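Local structure of class I phosphodiesterase PDEB1 (Leishmania major, 2R8Q) at residues Phe276-Asp281 against Met293-Ser297; Val139-His144 against His175-Ala180; Val147-Leu153 against Asn169-Glu173; Pro55-Ala60 against Phe102-Val106. The protein is a class I cyclic nucleotide phosphodiesterase whose all-helical catalytic domain, of the HD clan, holds a zinc and a magnesium ion side by side. All blocks are in the same frame, centred on the assembly; numbering follows the deposited sequence.

Contact 1: residues Phe276-Asp281 against Met293-Ser297. With IBM (3-isobutyl-1-methylxanthine), chain E.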
# COMPACT_ATOMS: atom_id res chain seq x y z
N PHE A 276 8.16 1.38 -23.19
CA PHE A 276 9.50 0.99 -22.80
C PHE A 276 10.49 2.12 -23.11
O PHE A 276 11.34 2.46 -22.29
CB PHE A 276 9.93 -0.29 -23.54
CG PHE A 276 9.35 -1.56 -22.98
CD1 PHE A 276 8.51 -1.55 -21.87
CD2 PHE A 276 9.66 -2.78 -23.57
CE1 PHE A 276 7.99 -2.74 -21.36
CE2 PHE A 276 9.14 -3.97 -23.07
CZ PHE A 276 8.30 -3.95 -21.96
N TYR A 277 10.39 2.69 -24.31
CA TYR A 277 11.28 3.77 -24.70
C TYR A 277 11.15 4.96 -23.75
O TYR A 277 12.14 5.63 -23.45
CB TYR A 277 10.98 4.23 -26.13
CG TYR A 277 11.48 3.30 -27.22
CD1 TYR A 277 11.15 3.53 -28.55
CD2 TYR A 277 12.29 2.21 -26.91
CE1 TYR A 277 11.61 2.69 -29.56
CE2 TYR A 277 12.76 1.36 -27.92
CZ TYR A 277 12.41 1.61 -29.24
OH TYR A 277 12.87 0.77 -30.23
N ARG A 278 9.94 5.23 -23.28
CA ARG A 278 9.77 6.34 -22.36
C ARG A 278 10.41 6.04 -21.02
O ARG A 278 10.90 6.94 -20.34
CB ARG A 278 8.28 6.69 -22.21
CG ARG A 278 7.68 7.24 -23.49
CD ARG A 278 6.27 7.77 -23.31
NE ARG A 278 5.69 8.13 -24.60
CZ ARG A 278 4.49 8.67 -24.76
NH1 ARG A 278 3.72 8.92 -23.70
NH2 ARG A 278 4.05 8.96 -25.97
N GLN A 279 10.41 4.77 -20.62
CA GLN A 279 11.06 4.41 -19.36
C GLN A 279 12.56 4.64 -19.56
O GLN A 279 13.25 5.14 -18.68
CB GLN A 279 10.83 2.95 -18.97
CG GLN A 279 11.63 2.56 -17.73
CD GLN A 279 11.37 1.15 -17.24
OE1 GLN A 279 10.25 0.65 -17.34
NE2 GLN A 279 12.40 0.51 -16.70
N GLY A 280 13.04 4.25 -20.74
CA GLY A 280 14.45 4.42 -21.05
C GLY A 280 14.85 5.88 -21.01
O GLY A 280 15.91 6.22 -20.49
N ASP A 281 14.00 6.74 -21.56
CA ASP A 281 14.29 8.17 -21.57
C ASP A 281 14.39 8.68 -20.14
O ASP A 281 15.26 9.50 -19.82
CB ASP A 281 13.20 8.96 -22.31
CG ASP A 281 13.17 8.65 -23.80
OD1 ASP A 281 14.21 8.21 -24.35
OD2 ASP A 281 12.11 8.87 -24.43
N MET A 293 16.31 -2.98 -24.92
CA MET A 293 14.87 -3.01 -25.15
C MET A 293 14.15 -1.70 -24.81
O MET A 293 13.06 -1.44 -25.31
CB MET A 293 14.26 -4.16 -24.33
CG MET A 293 12.79 -4.40 -24.55
SD MET A 293 12.20 -5.74 -23.49
CE MET A 293 12.55 -7.16 -24.52
N PHE A 294 14.79 -0.88 -23.98
CA PHE A 294 14.19 0.39 -23.57
C PHE A 294 14.91 1.59 -24.18
O PHE A 294 14.58 2.73 -23.86
CB PHE A 294 14.23 0.51 -22.04
CG PHE A 294 13.53 -0.60 -21.32
CD1 PHE A 294 14.10 -1.87 -21.26
CD2 PHE A 294 12.30 -0.39 -20.72
CE1 PHE A 294 13.45 -2.92 -20.60
CE2 PHE A 294 11.64 -1.43 -20.05
CZ PHE A 294 12.22 -2.69 -20.00
N ASP A 295 15.87 1.33 -25.05
CA ASP A 295 16.65 2.40 -25.67
C ASP A 295 16.13 2.85 -27.02
O ASP A 295 16.30 2.17 -28.04
CB ASP A 295 18.11 1.96 -25.81
CG ASP A 295 19.05 3.14 -25.91
OD1 ASP A 295 18.65 4.17 -26.48
OD2 ASP A 295 20.20 3.03 -25.42
N ARG A 296 15.50 4.02 -27.02
CA ARG A 296 14.93 4.62 -28.22
C ARG A 296 16.00 4.92 -29.27
O ARG A 296 15.76 4.79 -30.47
CB ARG A 296 14.22 5.92 -27.82
CG ARG A 296 13.48 6.64 -28.93
CD ARG A 296 13.05 8.02 -28.47
NE ARG A 296 12.18 7.98 -27.30
CZ ARG A 296 10.92 7.57 -27.32
NH1 ARG A 296 10.38 7.14 -28.45
NH2 ARG A 296 10.20 7.58 -26.20
N SER A 297 17.18 5.30 -28.80
CA SER A 297 18.29 5.66 -29.67
C SER A 297 18.90 4.55 -30.52
O SER A 297 19.60 4.82 -31.50
CB SER A 297 19.40 6.32 -28.84
OG SER A 297 18.91 7.47 -28.18
N9 IBM E . 7.77 -7.69 -22.46
C8 IBM E . 8.83 -7.61 -23.33
N7 IBM E . 8.48 -7.54 -24.59
C5 IBM E . 7.09 -7.58 -24.55
C4 IBM E . 6.64 -7.67 -23.25
N3 IBM E . 5.36 -7.73 -22.82
C2 IBM E . 4.43 -7.69 -23.82
N1 IBM E . 4.79 -7.60 -25.16
C6 IBM E . 6.11 -7.54 -25.53
O6 IBM E . 6.43 -7.45 -26.71
O2 IBM E . 3.24 -7.74 -23.52
C10 IBM E . 3.76 -7.56 -26.19
C11 IBM E . 5.01 -7.81 -21.41
C12 IBM E . 5.44 -6.52 -20.71
C13 IBM E . 4.31 -5.49 -20.73
C14 IBM E . 5.88 -6.81 -19.28
O HOH W 1 15.14 5.51 -24.52

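Contact 2: residues Val139-His144 against His175-Ala180. With ZN (zinc ion), chain C; MG (magnesium ion), chain D.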
# COMPACT_ATOMS: atom_id res chain seq x y z
N VAL A 139 -8.63 -4.61 -12.37
CA VAL A 139 -7.86 -3.95 -11.32
C VAL A 139 -6.39 -4.34 -11.31
O VAL A 139 -5.60 -3.74 -10.59
CB VAL A 139 -8.40 -4.29 -9.90
CG1 VAL A 139 -9.89 -4.01 -9.81
CG2 VAL A 139 -8.11 -5.76 -9.58
N HIS A 140 -6.01 -5.31 -12.14
CA HIS A 140 -4.64 -5.82 -12.09
C HIS A 140 -3.45 -4.91 -12.38
O HIS A 140 -2.32 -5.28 -12.05
CB HIS A 140 -4.54 -7.12 -12.92
CG HIS A 140 -4.07 -6.93 -14.32
ND1 HIS A 140 -4.91 -6.55 -15.35
CD2 HIS A 140 -2.84 -7.07 -14.88
CE1 HIS A 140 -4.22 -6.46 -16.47
NE2 HIS A 140 -2.97 -6.77 -16.21
N ASP A 141 -3.68 -3.74 -12.96
CA ASP A 141 -2.59 -2.80 -13.24
C ASP A 141 -2.90 -1.37 -12.76
O ASP A 141 -2.27 -0.41 -13.20
CB ASP A 141 -2.28 -2.74 -14.75
CG ASP A 141 -1.26 -3.77 -15.17
OD1 ASP A 141 -0.32 -4.02 -14.38
OD2 ASP A 141 -1.38 -4.32 -16.29
N LEU A 142 -3.85 -1.24 -11.84
CA LEU A 142 -4.25 0.08 -11.34
C LEU A 142 -3.11 1.05 -11.02
O LEU A 142 -2.20 0.73 -10.27
CB LEU A 142 -5.14 -0.07 -10.11
CG LEU A 142 -6.55 -0.64 -10.31
CD1 LEU A 142 -7.13 -1.06 -8.96
CD2 LEU A 142 -7.44 0.39 -10.98
N ASP A 143 -3.20 2.25 -11.58
CA ASP A 143 -2.23 3.32 -11.35
C ASP A 143 -0.80 3.02 -11.80
O ASP A 143 0.16 3.54 -11.23
CB ASP A 143 -2.28 3.72 -9.87
CG ASP A 143 -1.54 5.02 -9.58
OD1 ASP A 143 -1.70 6.00 -10.34
OD2 ASP A 143 -0.80 5.07 -8.57
N HIS A 144 -0.67 2.18 -12.81
CA HIS A 144 0.65 1.86 -13.36
C HIS A 144 1.19 3.19 -13.89
O HIS A 144 0.44 3.98 -14.48
CB HIS A 144 0.50 0.84 -14.49
CG HIS A 144 1.77 0.13 -14.85
ND1 HIS A 144 2.84 0.77 -15.44
CD2 HIS A 144 2.14 -1.16 -14.70
CE1 HIS A 144 3.81 -0.11 -15.65
NE2 HIS A 144 3.41 -1.29 -15.21
N HIS A 175 0.85 -2.62 -5.01
CA HIS A 175 0.19 -1.32 -5.16
C HIS A 175 -1.16 -1.50 -5.86
O HIS A 175 -2.16 -0.92 -5.44
CB HIS A 175 1.09 -0.38 -5.98
CG HIS A 175 0.52 1.00 -6.16
ND1 HIS A 175 0.31 1.86 -5.10
CD2 HIS A 175 0.17 1.68 -7.27
CE1 HIS A 175 -0.16 3.01 -5.56
NE2 HIS A 175 -0.25 2.93 -6.88
N HIS A 176 -1.19 -2.31 -6.92
CA HIS A 176 -2.46 -2.52 -7.63
C HIS A 176 -3.50 -3.15 -6.69
O HIS A 176 -4.68 -2.79 -6.72
CB HIS A 176 -2.27 -3.43 -8.86
CG HIS A 176 -1.17 -3.02 -9.79
ND1 HIS A 176 -0.99 -1.71 -10.20
CD2 HIS A 176 -0.24 -3.75 -10.44
CE1 HIS A 176 0.01 -1.67 -11.07
NE2 HIS A 176 0.48 -2.89 -11.23
N CYS A 177 -3.05 -4.09 -5.86
CA CYS A 177 -3.96 -4.75 -4.92
C CYS A 177 -4.51 -3.74 -3.92
O CYS A 177 -5.69 -3.76 -3.59
CB CYS A 177 -3.23 -5.86 -4.16
SG CYS A 177 -2.89 -7.34 -5.13
N SER A 178 -3.63 -2.87 -3.43
CA SER A 178 -4.04 -1.86 -2.46
C SER A 178 -5.13 -0.95 -3.02
O SER A 178 -6.08 -0.59 -2.32
CB SER A 178 -2.84 -1.02 -2.03
OG SER A 178 -1.86 -1.83 -1.41
N LEU A 179 -5.00 -0.57 -4.29
CA LEU A 179 -6.00 0.28 -4.91
C LEU A 179 -7.28 -0.48 -5.20
O LEU A 179 -8.37 0.08 -5.17
CB LEU A 179 -5.45 0.92 -6.18
CG LEU A 179 -4.38 1.99 -5.93
CD1 LEU A 179 -3.86 2.52 -7.24
CD2 LEU A 179 -4.98 3.12 -5.11
N ALA A 180 -7.16 -1.78 -5.49
CA ALA A 180 -8.34 -2.59 -5.75
C ALA A 180 -9.18 -2.61 -4.48
O ALA A 180 -10.40 -2.45 -4.53
CB ALA A 180 -7.93 -4.01 -6.14
ZN ZN C . -1.07 -6.20 -17.24
MG MG D . 1.18 -5.58 -14.30
O HOH W 2 2.22 -4.26 -12.86
O HOH W 3 0.32 -6.95 -15.78
O HOH W 4 0.97 -5.88 -18.23
O HOH W 5 2.64 -7.12 -13.76
O HOH W 6 2.55 -4.79 -15.85

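Contact 3: residues Val147-Leu153 against Asn169-Glu173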
# COMPACT_ATOMS: atom_id res chain seq x y z
N VAL A 147 6.44 2.43 -15.88
CA VAL A 147 7.79 1.92 -15.63
C VAL A 147 7.66 0.61 -14.88
O VAL A 147 6.70 0.42 -14.12
CB VAL A 147 8.65 2.92 -14.80
CG1 VAL A 147 8.88 4.19 -15.60
CG2 VAL A 147 7.97 3.23 -13.48
N ASN A 148 8.60 -0.31 -15.09
CA ASN A 148 8.54 -1.61 -14.42
C ASN A 148 9.11 -1.60 -13.00
O ASN A 148 9.62 -0.59 -12.53
CB ASN A 148 9.24 -2.69 -15.26
CG ASN A 148 10.69 -2.36 -15.58
OD1 ASN A 148 11.36 -1.66 -14.83
ND2 ASN A 148 11.18 -2.88 -16.70
N ASN A 149 9.00 -2.73 -12.30
CA ASN A 149 9.49 -2.80 -10.93
C ASN A 149 10.97 -2.47 -10.81
O ASN A 149 11.39 -1.84 -9.84
CB ASN A 149 9.22 -4.18 -10.32
CG ASN A 149 7.75 -4.42 -10.03
OD1 ASN A 149 7.00 -3.49 -9.77
ND2 ASN A 149 7.34 -5.69 -10.06
N SER A 150 11.76 -2.89 -11.80
CA SER A 150 13.19 -2.63 -11.78
C SER A 150 13.51 -1.15 -11.68
O SER A 150 14.45 -0.74 -10.99
CB SER A 150 13.85 -3.22 -13.03
OG SER A 150 15.24 -2.97 -13.03
N PHE A 151 12.73 -0.33 -12.38
CA PHE A 151 12.93 1.11 -12.38
C PHE A 151 12.92 1.68 -10.97
O PHE A 151 13.79 2.48 -10.60
CB PHE A 151 11.85 1.79 -13.23
CG PHE A 151 11.97 3.28 -13.31
CD1 PHE A 151 11.40 4.09 -12.33
CD2 PHE A 151 12.64 3.88 -14.37
CE1 PHE A 151 11.49 5.48 -12.41
CE2 PHE A 151 12.74 5.27 -14.46
CZ PHE A 151 12.15 6.07 -13.48
N TYR A 152 11.94 1.27 -10.17
CA TYR A 152 11.84 1.76 -8.80
C TYR A 152 13.07 1.43 -7.96
O TYR A 152 13.48 2.22 -7.11
CB TYR A 152 10.58 1.21 -8.13
CG TYR A 152 9.31 1.72 -8.77
CD1 TYR A 152 8.64 0.97 -9.74
CD2 TYR A 152 8.81 2.97 -8.44
CE1 TYR A 152 7.49 1.46 -10.35
CE2 TYR A 152 7.66 3.48 -9.05
CZ TYR A 152 7.01 2.72 -10.00
OH TYR A 152 5.89 3.22 -10.62
N LEU A 153 13.66 0.27 -8.21
CA LEU A 153 14.84 -0.15 -7.48
C LEU A 153 16.09 0.59 -7.97
O LEU A 153 16.88 1.09 -7.18
CB LEU A 153 15.03 -1.66 -7.61
CG LEU A 153 13.88 -2.52 -7.10
CD1 LEU A 153 14.19 -3.99 -7.34
CD2 LEU A 153 13.65 -2.26 -5.61
N ASN A 169 9.38 -7.83 -3.38
CA ASN A 169 9.92 -7.25 -4.60
C ASN A 169 8.88 -6.90 -5.67
O ASN A 169 9.21 -6.33 -6.71
CB ASN A 169 10.97 -8.18 -5.20
CG ASN A 169 11.72 -7.55 -6.36
OD1 ASN A 169 12.30 -6.47 -6.23
ND2 ASN A 169 11.70 -8.22 -7.51
N SER A 170 7.62 -7.25 -5.43
CA SER A 170 6.56 -6.95 -6.38
C SER A 170 5.98 -5.57 -6.07
O SER A 170 4.84 -5.45 -5.62
CB SER A 170 5.45 -8.00 -6.32
OG SER A 170 5.96 -9.28 -6.65
N VAL A 171 6.80 -4.55 -6.30
CA VAL A 171 6.45 -3.16 -6.04
C VAL A 171 5.08 -2.76 -6.61
O VAL A 171 4.18 -2.35 -5.88
CB VAL A 171 7.51 -2.21 -6.65
CG1 VAL A 171 7.20 -0.77 -6.26
CG2 VAL A 171 8.90 -2.62 -6.18
N LEU A 172 4.95 -2.88 -7.92
CA LEU A 172 3.72 -2.52 -8.61
C LEU A 172 2.51 -3.36 -8.24
O LEU A 172 1.44 -2.83 -7.95
CB LEU A 172 3.93 -2.60 -10.12
CG LEU A 172 4.71 -1.46 -10.77
CD1 LEU A 172 5.27 -1.91 -12.11
CD2 LEU A 172 3.80 -0.26 -10.93
N GLU A 173 2.67 -4.68 -8.25
CA GLU A 173 1.55 -5.57 -7.97
C GLU A 173 0.89 -5.39 -6.60
O GLU A 173 -0.33 -5.47 -6.48
CB GLU A 173 1.98 -7.03 -8.20
CG GLU A 173 2.33 -7.35 -9.67
CD GLU A 173 3.64 -6.75 -10.13
OE1 GLU A 173 4.51 -6.48 -9.28
OE2 GLU A 173 3.82 -6.56 -11.36

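Contact 4: residues Pro55-Ala60 against Phe102-Val106. With ZN (zinc ion), chain C.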
# COMPACT_ATOMS: atom_id res chain seq x y z
N PRO A 55 -13.59 7.18 -27.03
CA PRO A 55 -13.01 5.84 -26.88
C PRO A 55 -12.95 5.27 -25.47
O PRO A 55 -13.09 4.07 -25.28
CB PRO A 55 -11.64 5.99 -27.54
CG PRO A 55 -11.30 7.43 -27.28
CD PRO A 55 -12.60 8.13 -27.55
N MET A 56 -12.74 6.13 -24.47
CA MET A 56 -12.69 5.65 -23.09
C MET A 56 -14.08 5.20 -22.65
O MET A 56 -14.22 4.23 -21.89
CB MET A 56 -12.17 6.73 -22.15
CG MET A 56 -10.66 6.89 -22.18
SD MET A 56 -9.84 5.46 -21.44
CE MET A 56 -8.13 5.77 -21.86
N ASP A 57 -15.12 5.89 -23.12
CA ASP A 57 -16.48 5.52 -22.77
C ASP A 57 -16.84 4.23 -23.51
O ASP A 57 -17.47 3.33 -22.94
CB ASP A 57 -17.48 6.62 -23.16
CG ASP A 57 -17.39 7.84 -22.27
OD1 ASP A 57 -17.01 7.71 -21.09
OD2 ASP A 57 -17.72 8.95 -22.75
N ALA A 58 -16.43 4.13 -24.77
CA ALA A 58 -16.71 2.93 -25.55
C ALA A 58 -16.01 1.71 -24.93
O ALA A 58 -16.59 0.64 -24.85
CB ALA A 58 -16.24 3.13 -26.99
N ALA A 59 -14.78 1.89 -24.48
CA ALA A 59 -14.04 0.79 -23.85
C ALA A 59 -14.72 0.34 -22.57
O ALA A 59 -14.79 -0.86 -22.28
CB ALA A 59 -12.60 1.23 -23.56
N ALA A 60 -15.22 1.29 -21.79
CA ALA A 60 -15.93 0.97 -20.56
C ALA A 60 -17.20 0.21 -20.92
O ALA A 60 -17.63 -0.70 -20.20
CB ALA A 60 -16.27 2.24 -19.81
N PHE A 102 -6.05 2.11 -19.47
CA PHE A 102 -7.31 1.40 -19.34
C PHE A 102 -7.56 0.38 -20.45
O PHE A 102 -8.13 -0.68 -20.20
CB PHE A 102 -8.46 2.42 -19.27
CG PHE A 102 -9.81 1.81 -19.00
CD1 PHE A 102 -10.05 1.07 -17.84
CD2 PHE A 102 -10.87 2.02 -19.88
CE1 PHE A 102 -11.31 0.54 -17.57
CE2 PHE A 102 -12.14 1.50 -19.62
CZ PHE A 102 -12.36 0.76 -18.46
N TYR A 103 -7.14 0.68 -21.67
CA TYR A 103 -7.36 -0.25 -22.78
C TYR A 103 -6.68 -1.61 -22.57
O TYR A 103 -7.19 -2.63 -23.03
CB TYR A 103 -6.91 0.37 -24.09
CG TYR A 103 -7.59 1.68 -24.38
CD1 TYR A 103 -6.86 2.86 -24.48
CD2 TYR A 103 -8.98 1.75 -24.54
CE1 TYR A 103 -7.48 4.08 -24.73
CE2 TYR A 103 -9.61 2.97 -24.79
CZ TYR A 103 -8.86 4.13 -24.88
OH TYR A 103 -9.47 5.34 -25.12
N HIS A 104 -5.54 -1.62 -21.90
CA HIS A 104 -4.85 -2.88 -21.65
C HIS A 104 -5.67 -3.78 -20.74
O HIS A 104 -5.77 -4.98 -20.98
CB HIS A 104 -3.48 -2.64 -21.00
CG HIS A 104 -2.88 -3.86 -20.37
ND1 HIS A 104 -2.49 -4.97 -21.10
CD2 HIS A 104 -2.57 -4.14 -19.08
CE1 HIS A 104 -1.97 -5.87 -20.29
NE2 HIS A 104 -2.01 -5.39 -19.06
N VAL A 105 -6.26 -3.22 -19.68
CA VAL A 105 -7.03 -4.08 -18.78
C VAL A 105 -8.37 -4.49 -19.39
O VAL A 105 -8.88 -5.56 -19.09
CB VAL A 105 -7.22 -3.44 -17.37
CG1 VAL A 105 -5.85 -3.17 -16.75
CG2 VAL A 105 -8.04 -2.16 -17.44
N VAL A 106 -8.93 -3.64 -20.25
CA VAL A 106 -10.17 -3.99 -20.93
C VAL A 106 -9.83 -5.18 -21.83
O VAL A 106 -10.58 -6.15 -21.91
CB VAL A 106 -10.69 -2.80 -21.78
CG1 VAL A 106 -11.79 -3.27 -22.74
CG2 VAL A 106 -11.21 -1.70 -20.87
ZN ZN C . -1.07 -6.20 -17.24
O HOH W 3 0.32 -6.95 -15.78
O HOH W 4 0.97 -5.88 -18.23

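Contact 1: residues Phe276-Asp281 against Met293-Ser297
The Phe276 ring has CE2 of Phe294 over one face and the xanthine of 3-isobutyl-1-methylxanthine at its edge, so this helix-to-loop contact contributes Phe276 and Met293 to the ligand pocket. The two phenylalanine rings meet obliquely, centroids 4.6 Å apart and planes at 31°. Met293 adds a Met-aromatic contact, its SD 3.6 Å from Phe276 CE2, and the same sulfur also packs on the ligand. Tyr277 receives Arg296 over a face: CA of Arg296 stands 3.7 Å from the ring centroid, a CH-pi contact. Gly280, having no side chain, lets Phe294 O come to 3.3 Å from its CA, a CA-H...O contact. The guanidinium of Arg296 lays one face on Tyr277 CB and turns its edge to Asp281. A bend at chi3 (-59°) folds the long chain back over the helix, where Glu274 is a second acidic partner. A water joins Phe294 O, Arg296 N and Asp281 OD1. The other oxygen, Asp281 OD2, takes both Arg296 NH2 at 2.9 Å and Arg296 NE at 3.0 Å, a side-on salt bridge converging on one atom.

Contact 2: residues Val139-His144 against His175-Ala180
This contact belongs to the two-metal site of the domain; the loop Val139-His144, two overlapping beta turns, is held against helix 171-184 chiefly by His176. The ring of His176 lies over the backbone of Asp141, whose CA is 3.5 Å from the ring centroid and almost on its normal, a CH-pi contact. At one edge His176 ND1 donates to Leu142 O at 2.7 Å, which fixes the ring's rotation. At another, NE2 is hydrogen-bonded to a water of the magnesium ion, so the histidine is second shell to that metal. His140 and Asp141 form the consecutive His-Asp pair after which the HD clan is named: His140 NE2 binds the zinc ion at 2.2 Å, and Asp141 bridges, with OD2 on zinc at 2.1 Å and OD1 on magnesium at 2.2 Å. A carboxylate suits this place because its two oxygens can serve two ions at once. His104 and Asp254 complete the protein ligands of zinc. Further along, Asp143 carries its CG anti to the backbone N (chi1 -168°), which brings OD2 to His175 NE2 at 2.8 Å through the anti lone pair in a nearly straight bond (168°); its OD1 pairs with Arg95. Apolar groups fill the remainder: Leu142 CD1 lies 3.8 Å from Leu179 CB, and the small Ala180 has its CB 3.8 Å from Val139 CB.

Contact 3: residues Val147-Leu153 against Asn169-Glu173
Val147 touches the start of helix 171-184 through its backbone: its carbonyl O lies 3.4 Å from Leu172 CD1, while its side chain packs on Gln279 and Met282 of helix 262-285. Asn148 follows as the N-cap of helix 149-154, its OD1 accepting from Phe151 N; its backbone N, in turn, is bound by Gln279. Asn149 carries the polar part of the contact. An asparagine suits the place because its amide offers an acceptor and a donor side by side, and both are used. Asn149 OD1 accepts from Leu172 N at 2.8 Å, the donor tilted 28° from the carbonyl plane, and this serves an NH in the first turn of the helix, where no earlier carbonyl of the same helix is placed to take it. Asn149 ND2 donates to Glu173 OE1 at 3.0 Å, almost straight at 174° and within the amide plane, meeting the syn lone pair of a carboxylate turned nearly perpendicular to the amide. Two bonds to successive residues thus hold the amide's rotation. Glu173 reaches back because its chain bends at chi2 (72°), and this buried carboxylate lies about 4 Å from the magnesium ion at nearest atoms. Tyr152, one turn on, offers a ring face to Val171 CG1, with Tyr152 CG 4.1 Å away, while its CE1 meets Leu172 CG at the same distance. Leu153 ends the segment at the surface, its CD1 3.3 Å from Asn169 OD1. The Asn149 bonds make a side-chain link between two helix starts of this all-helical phosphodiesterase fold, beside the two-metal site.

Contact 4: residues Pro55-Ala60 against Phe102-Val106
The helix that brings His104 to the zinc ion, 102-118, packs here by its other flank against helix 55-68. The two short segments run nearly parallel, at 20°, with axes 10.3 Å apart, and no hydrogen bond joins them. Tyr103 is the main bridging side chain. Its CG lies beside the backbone N and anti to the carbonyl carbon (chi1 -57°), directing the ring across to the start of the opposing helix, where Tyr103 OH reaches Pro55 CB at 3.3 Å. Proline suits that first turn, since a helix start does not need its missing NH. Met56 lies across the ring, its CE 3.4 Å from Tyr103 CE1, and its sulfur makes oblique Met-aromatic contacts with both Tyr103 and Phe102; an unbranched, flexible thioether can bend, as here at chi2, to reach both rings. This is helix-to-helix packing within the all-helical phosphodiesterase fold, and the small Ala59 lets Phe102 and Tyr103 come close to the backbone of helix 55-68. Ala59 CB meets the edge of the tyrosine, 3.7 Å from Tyr103 CE2, and also touches Phe102. The Phe102 ring turns its edge to the backbone of Ala60, CE2 lying 3.8 Å from Ala60 N, while Val106 of its own helix covers one of its faces. Arg49 makes a cation-pi contact with Tyr103. Away from this interface, His104 binds zinc through NE2 at 2.2 Å.

From the N terminus, contact 4 closes first, bringing helix 55-68 against helix 102-118 across a 41-residue connection. Contact 2 then joins the turn after helix 127-139 to helix 171-184, and contact 3 is nested inside that loop, tying helix 149-154 to the start of helix 171-184. Contact 1 closes last, folding the loop after helix 262-285 back on it. No two loops cross. Contacts 4 and 2 meet at the zinc ion, where His104 joins His140 and Asp141. Contacts 2 and 3 touch between His144 and Leu172, and contact 3 reaches contact 1 through Gln279 and Asn148, so that contacts 2, 3 and 1 touch in succession.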